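Long-range contacts in uncharacterized protein (PDB 2R3S), which is uncharacterized in function but probably transfers a methyl group to a hydroxyl oxygen of a still unidentified substrate, as a putative O-methyltransferase: residues H176-I181 and K205-I210; F272-D277 and A300-E305. One frame throughout, in Å; residues are numbered along the deposited sequence.

Interaction 1: residues H176-I181 and K205-I210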
loop_
_atom_site.group_PDB
_atom_site.type_symbol
_atom_site.label_atom_id
_atom_site.label_comp_id
_atom_site.label_asym_id
_atom_site.label_seq_id
_atom_site.Cartn_x
_atom_site.Cartn_y
_atom_site.Cartn_z
ATOM N N HIS A 176 -7.201 11.744 23.290
ATOM C CA HIS A 176 -7.112 10.795 24.414
ATOM C C HIS A 176 -6.779 11.408 25.778
ATOM O O HIS A 176 -6.901 10.738 26.822
ATOM C CB HIS A 176 -6.053 9.733 24.094
ATOM C CG HIS A 176 -4.828 10.304 23.464
ATOM N ND1 HIS A 176 -3.851 10.939 24.195
ATOM C CD2 HIS A 176 -4.458 10.411 22.167
ATOM C CE1 HIS A 176 -2.924 11.402 23.380
ATOM N NE2 HIS A 176 -3.276 11.107 22.141
ATOM N N GLY A 177 -6.291 12.644 25.769
ATOM C CA GLY A 177 -5.920 13.365 26.982
ATOM C C GLY A 177 -4.612 13.010 27.665
ATOM O O GLY A 177 -4.283 13.580 28.699
ATOM N N LEU A 178 -3.825 12.112 27.088
ATOM C CA LEU A 178 -2.652 11.587 27.805
ATOM C C LEU A 178 -1.549 12.643 28.051
ATOM O O LEU A 178 -0.801 12.530 29.023
ATOM C CB LEU A 178 -2.050 10.352 27.105
ATOM C CG LEU A 178 -2.922 9.090 26.983
ATOM C CD1 LEU A 178 -2.106 7.899 26.495
ATOM C CD2 LEU A 178 -3.630 8.756 28.296
ATOM N N PHE A 179 -1.426 13.644 27.187
ATOM C CA PHE A 179 -0.378 14.676 27.398
ATOM C C PHE A 179 -0.622 15.498 28.661
ATOM O O PHE A 179 0.227 15.531 29.553
ATOM C CB PHE A 179 -0.170 15.535 26.147
ATOM C CG PHE A 179 0.436 14.756 25.001
ATOM C CD1 PHE A 179 1.819 14.588 24.915
ATOM C CD2 PHE A 179 -0.365 14.127 24.060
ATOM C CE1 PHE A 179 2.394 13.837 23.891
ATOM C CE2 PHE A 179 0.203 13.373 23.023
ATOM C CZ PHE A 179 1.577 13.229 22.941
ATOM N N GLY A 180 -1.795 16.105 28.767
ATOM C CA GLY A 180 -2.189 16.814 29.986
ATOM C C GLY A 180 -2.290 15.917 31.199
ATOM O O GLY A 180 -1.912 16.315 32.294
ATOM N N ILE A 181 -2.800 14.696 31.006
ATOM C CA ILE A 181 -2.915 13.725 32.088
ATOM C C ILE A 181 -1.551 13.400 32.678
ATOM O O ILE A 181 -1.408 13.342 33.889
ATOM C CB ILE A 181 -3.643 12.424 31.634
ATOM C CG1 ILE A 181 -5.134 12.706 31.429
ATOM C CG2 ILE A 181 -3.480 11.335 32.649
ATOM C CD1 ILE A 181 -5.863 11.763 30.483
ATOM N N LYS A 205 -11.621 12.192 29.519
ATOM C CA LYS A 205 -12.131 12.125 30.894
ATOM C C LYS A 205 -11.968 10.737 31.446
ATOM O O LYS A 205 -11.530 10.554 32.576
ATOM C CB LYS A 205 -13.613 12.525 30.969
ATOM C CG LYS A 205 -13.846 13.993 31.270
ATOM C CD LYS A 205 -15.106 14.532 30.584
ATOM C CE LYS A 205 -16.390 13.985 31.163
ATOM N NZ LYS A 205 -17.520 14.199 30.195
ATOM N N GLU A 206 -12.336 9.754 30.634
ATOM C CA GLU A 206 -12.203 8.376 31.043
ATOM C C GLU A 206 -10.754 8.022 31.334
ATOM O O GLU A 206 -10.464 7.338 32.324
ATOM C CB GLU A 206 -12.791 7.467 29.958
ATOM C CG GLU A 206 -12.868 5.959 30.309
ATOM C CD GLU A 206 -13.477 5.657 31.695
ATOM O OE1 GLU A 206 -14.270 6.487 32.252
ATOM O OE2 GLU A 206 -13.130 4.563 32.215
ATOM N N ASN A 207 -9.834 8.496 30.493
ATOM C CA ASN A 207 -8.412 8.291 30.742
ATOM C C ASN A 207 -7.903 9.021 31.997
ATOM O O ASN A 207 -7.076 8.481 32.726
ATOM C CB ASN A 207 -7.561 8.615 29.483
ATOM C CG ASN A 207 -7.643 7.516 28.422
ATOM O OD1 ASN A 207 -7.767 6.345 28.740
ATOM N ND2 ASN A 207 -7.581 7.898 27.166
ATOM N N ALA A 208 -8.412 10.220 32.275
ATOM C CA ALA A 208 -8.062 10.924 33.520
ATOM C C ALA A 208 -8.549 10.127 34.722
ATOM O O ALA A 208 -7.839 9.956 35.710
ATOM C CB ALA A 208 -8.648 12.320 33.531
ATOM N N ARG A 209 -9.784 9.655 34.630
ATOM C CA ARG A 209 -10.361 8.738 35.628
ATOM C C ARG A 209 -9.449 7.519 35.850
ATOM O O ARG A 209 -8.980 7.282 36.955
ATOM C CB ARG A 209 -11.748 8.313 35.152
ATOM C CG ARG A 209 -12.799 8.241 36.214
ATOM C CD ARG A 209 -12.958 6.831 36.690
ATOM N NE ARG A 209 -13.508 5.955 35.646
ATOM C CZ ARG A 209 -13.141 4.686 35.424
ATOM N NH1 ARG A 209 -12.199 4.087 36.146
ATOM N NH2 ARG A 209 -13.719 4.000 34.448
ATOM N N ILE A 210 -9.155 6.773 34.788
ATOM C CA ILE A 210 -8.242 5.619 34.873
ATOM C C ILE A 210 -6.884 5.965 35.551
ATOM O O ILE A 210 -6.321 5.163 36.298
ATOM C CB ILE A 210 -8.012 5.007 33.455
ATOM C CG1 ILE A 210 -9.298 4.388 32.918
ATOM C CG2 ILE A 210 -6.915 3.947 33.462
ATOM C CD1 ILE A 210 -9.248 4.054 31.408
#

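Interaction 2: residues F272-D277 and A300-E305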
loop_
_atom_site.group_PDB
_atom_site.type_symbol
_atom_site.label_atom_id
_atom_site.label_comp_id
_atom_site.label_asym_id
_atom_site.label_seq_id
_atom_site.Cartn_x
_atom_site.Cartn_y
_atom_site.Cartn_z
ATOM N N PHE A 272 4.846 16.257 13.884
ATOM C CA PHE A 272 5.777 15.748 12.886
ATOM C C PHE A 272 6.503 16.942 12.297
ATOM O O PHE A 272 5.884 17.752 11.593
ATOM C CB PHE A 272 5.033 15.044 11.740
ATOM C CG PHE A 272 4.420 13.747 12.127
ATOM C CD1 PHE A 272 5.202 12.626 12.297
ATOM C CD2 PHE A 272 3.058 13.642 12.329
ATOM C CE1 PHE A 272 4.629 11.412 12.662
ATOM C CE2 PHE A 272 2.492 12.441 12.697
ATOM C CZ PHE A 272 3.288 11.324 12.865
ATOM N N ILE A 273 7.790 17.070 12.600
ATOM C CA ILE A 273 8.554 18.225 12.131
ATOM C C ILE A 273 9.685 17.724 11.239
ATOM O O ILE A 273 10.737 17.323 11.721
ATOM C CB ILE A 273 9.100 19.097 13.300
ATOM C CG1 ILE A 273 7.973 19.430 14.298
ATOM C CG2 ILE A 273 9.684 20.387 12.745
ATOM C CD1 ILE A 273 8.465 20.008 15.636
ATOM N N PRO A 274 9.443 17.673 9.936
ATOM C CA PRO A 274 10.508 17.302 9.021
ATOM C C PRO A 274 11.675 18.283 8.997
ATOM O O PRO A 274 11.490 19.490 9.267
ATOM C CB PRO A 274 9.821 17.303 7.660
ATOM C CG PRO A 274 8.575 18.038 7.845
ATOM C CD PRO A 274 8.171 17.894 9.247
ATOM N N ASN A 275 12.855 17.761 8.640
ATOM C CA ASN A 275 14.004 18.614 8.313
ATOM C C ASN A 275 13.663 19.528 7.161
ATOM O O ASN A 275 12.681 19.306 6.445
ATOM C CB ASN A 275 15.239 17.776 7.989
ATOM C CG ASN A 275 15.668 16.910 9.151
ATOM O OD1 ASN A 275 15.551 17.316 10.304
ATOM N ND2 ASN A 275 16.093 15.682 8.867
ATOM N N SER A 276 14.478 20.562 6.983
ATOM C CA SER A 276 14.258 21.563 5.937
ATOM C C SER A 276 14.223 21.003 4.515
ATOM O O SER A 276 13.691 21.645 3.608
ATOM C CB SER A 276 15.353 22.635 6.044
ATOM O OG SER A 276 16.649 22.073 5.848
ATOM N N ASP A 277 14.799 19.819 4.312
ATOM C CA ASP A 277 14.767 19.136 2.995
ATOM C C ASP A 277 13.355 18.672 2.610
ATOM O O ASP A 277 13.061 18.455 1.430
ATOM C CB ASP A 277 15.813 17.984 2.901
ATOM C CG ASP A 277 15.628 16.907 3.950
ATOM O OD1 ASP A 277 14.617 16.902 4.667
ATOM O OD2 ASP A 277 16.509 16.036 4.076
ATOM N N ALA A 300 2.889 19.105 6.988
ATOM C CA ALA A 300 3.886 18.758 7.996
ATOM C C ALA A 300 4.916 19.888 7.939
ATOM O O ALA A 300 5.731 19.965 7.016
ATOM C CB ALA A 300 4.525 17.402 7.714
ATOM N N TYR A 301 4.860 20.770 8.927
ATOM C CA TYR A 301 5.638 21.984 8.935
ATOM C C TYR A 301 7.020 21.780 9.536
ATOM O O TYR A 301 7.188 21.077 10.528
ATOM C CB TYR A 301 4.895 23.058 9.725
ATOM C CG TYR A 301 3.642 23.561 9.055
ATOM C CD1 TYR A 301 3.701 24.280 7.874
ATOM C CD2 TYR A 301 2.393 23.340 9.617
ATOM C CE1 TYR A 301 2.547 24.742 7.262
ATOM C CE2 TYR A 301 1.255 23.835 9.034
ATOM C CZ TYR A 301 1.331 24.514 7.850
ATOM O OH TYR A 301 0.190 24.973 7.252
ATOM N N THR A 302 8.011 22.424 8.928
ATOM C CA THR A 302 9.402 22.393 9.429
ATOM C C THR A 302 9.575 23.354 10.609
ATOM O O THR A 302 8.686 24.167 10.874
ATOM C CB THR A 302 10.368 22.798 8.331
ATOM O OG1 THR A 302 10.072 24.145 7.959
ATOM C CG2 THR A 302 10.230 21.863 7.089
ATOM N N PHE A 303 10.695 23.241 11.335
ATOM C CA PHE A 303 10.947 24.087 12.503
ATOM C C PHE A 303 11.012 25.549 12.102
ATOM O O PHE A 303 10.361 26.361 12.704
ATOM C CB PHE A 303 12.229 23.721 13.233
ATOM C CG PHE A 303 12.591 24.705 14.309
ATOM C CD1 PHE A 303 11.794 24.837 15.433
ATOM C CD2 PHE A 303 13.687 25.541 14.177
ATOM C CE1 PHE A 303 12.100 25.762 16.432
ATOM C CE2 PHE A 303 14.002 26.463 15.168
ATOM C CZ PHE A 303 13.203 26.572 16.302
ATOM N N ALA A 304 11.800 25.864 11.083
ATOM C CA ALA A 304 11.822 27.193 10.507
ATOM C C ALA A 304 10.412 27.744 10.236
ATOM O O ALA A 304 10.162 28.921 10.464
ATOM C CB ALA A 304 12.643 27.188 9.207
ATOM N N GLU A 305 9.494 26.914 9.731
ATOM C CA GLU A 305 8.137 27.383 9.468
ATOM C C GLU A 305 7.391 27.667 10.764
ATOM O O GLU A 305 6.704 28.675 10.868
ATOM C CB GLU A 305 7.359 26.393 8.630
ATOM C CG GLU A 305 7.690 26.473 7.157
ATOM C CD GLU A 305 7.064 25.347 6.349
ATOM O OE1 GLU A 305 7.010 24.202 6.832
ATOM O OE2 GLU A 305 6.630 25.592 5.218
HETATM O O HOH W 1 4.190 19.619 11.435
HETATM O O HOH W 2 12.854 21.433 10.446
#

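Interaction 1: residues H176-I181 and K205-I210
Asn207 reaches from helix 198-211 to the turn that leads into helix 178-186, where its amide grips the backbone of His176. Two hydrocarbon tips of the other segment, Ile181 CD1 and Leu178 CD2, meet its CB from the same side. Ile181 CD1 is 3.7 Å from Asn207 CB, and the two side chains cross at about a right angle. Leu178 CD2 approaches the same Asn207 CB at 4.1 Å. One atom further out, Asn207 CG passes 3.7 Å from His176 O. At the tip, Asn207 ND2 donates to His176 O over 2.9 Å, with an N-H...O angle of 165°. The donor lies in the carbonyl plane, on a lone pair, and the acceptor lies close to the amide plane. With CG beside its own backbone N (chi1 -76°), the amide turns back toward the N-terminal side of its helix and meets the carbonyl of His176.

The fold is the Rossmann-like methyltransferase domain. Residues 176-181 follow its strand 168-172, in the glycine-containing turn that in related enzymes lies at the S-adenosylmethionine site. Here Gly177 is the N-cap of helix 178-186 and has a positive phi of 77°. His176 also secures the helix start: its ND1 accepts from Leu178 N at 3.1 Å, nearly in the ring plane. Gly180 N is hydrogen-bonded to the Asp171 side chain, in strand 168-172.

Further along helix 198-211, at Ala208, the contact is apolar. Ile181 points at helix 198-211, and its CD1 comes 3.5 Å from Ala208 N. Its CG1 packs 4.1 Å from Ala208 CB. Tyr217 of the edge strand 217-221 touches both side chains, while Leu178 also packs on Ala149 and Ala152 of helix 149-159.

Interaction 2: residues F272-D277 and A300-E305
Pro274 and Ile273 lie against the backbone and side chains of residues 300-303, and no direct hydrogen bond joins the two segments. The Pro274 ring presents its CG to Ala300 O at 3.5 Å and its CD to Ala300 CB at 4.0 Å. Ile273 has CG2 anti to its backbone N (chi1 -50° for CG1). This methyl meets Tyr301 O and comes within 3.3 Å of Phe303 N. Tyr301 O also receives a CA-H...O contact from Ile273 CA.

Thr302 works in two directions. Its chi1 of 63° sets OG1 between the backbone N and the carbonyl carbon, where it accepts a weak bond from Glu305 N. Glu305 OE1 in turn accepts from Thr302 N at 2.9 Å, through its anti lone pair, and it also forms a salt bridge with Arg278. The pair Thr302 and Glu305 is a capping box at the start of helix 303-312. The methyl CG2 of Thr302 faces the other segment, 3.5 Å from Pro274 O.

Water supplies the polar links. One molecule lies between Phe272 O and Tyr301 N; another donates to Pro274 O and accepts from Phe303 N at 3.0 Å. Around this, Phe272 stacks on Phe287 of helix 282-294, and Ile273 and Phe303 both pack on Leu320 and Ile331 of strands 317-321 and 329-334.

Overall arrangement
Both interactions belong to the O-methyltransferase domain, and each involves the residues just after a parallel strand of its mixed sheet: 168-172 for interaction 1, 265-271 for interaction 2. Strand 233-239 runs between these two. The contact centres are 29 Å apart and their nearest atoms about 10 Å. Phe179 of interaction 1 meets the ring of Phe270, close before residues 272-277. Interaction 1 includes the turn that in related enzymes lies at the cofactor site. A 1,2-ethanediol, probably from the crystallisation liquor, is about 5 Å from the His176 side chain and may mark a pocket. Asp277 O is hydrogen-bonded to Lys71 NZ of the second subunit, so loop 272-277 reaches the dimer interface.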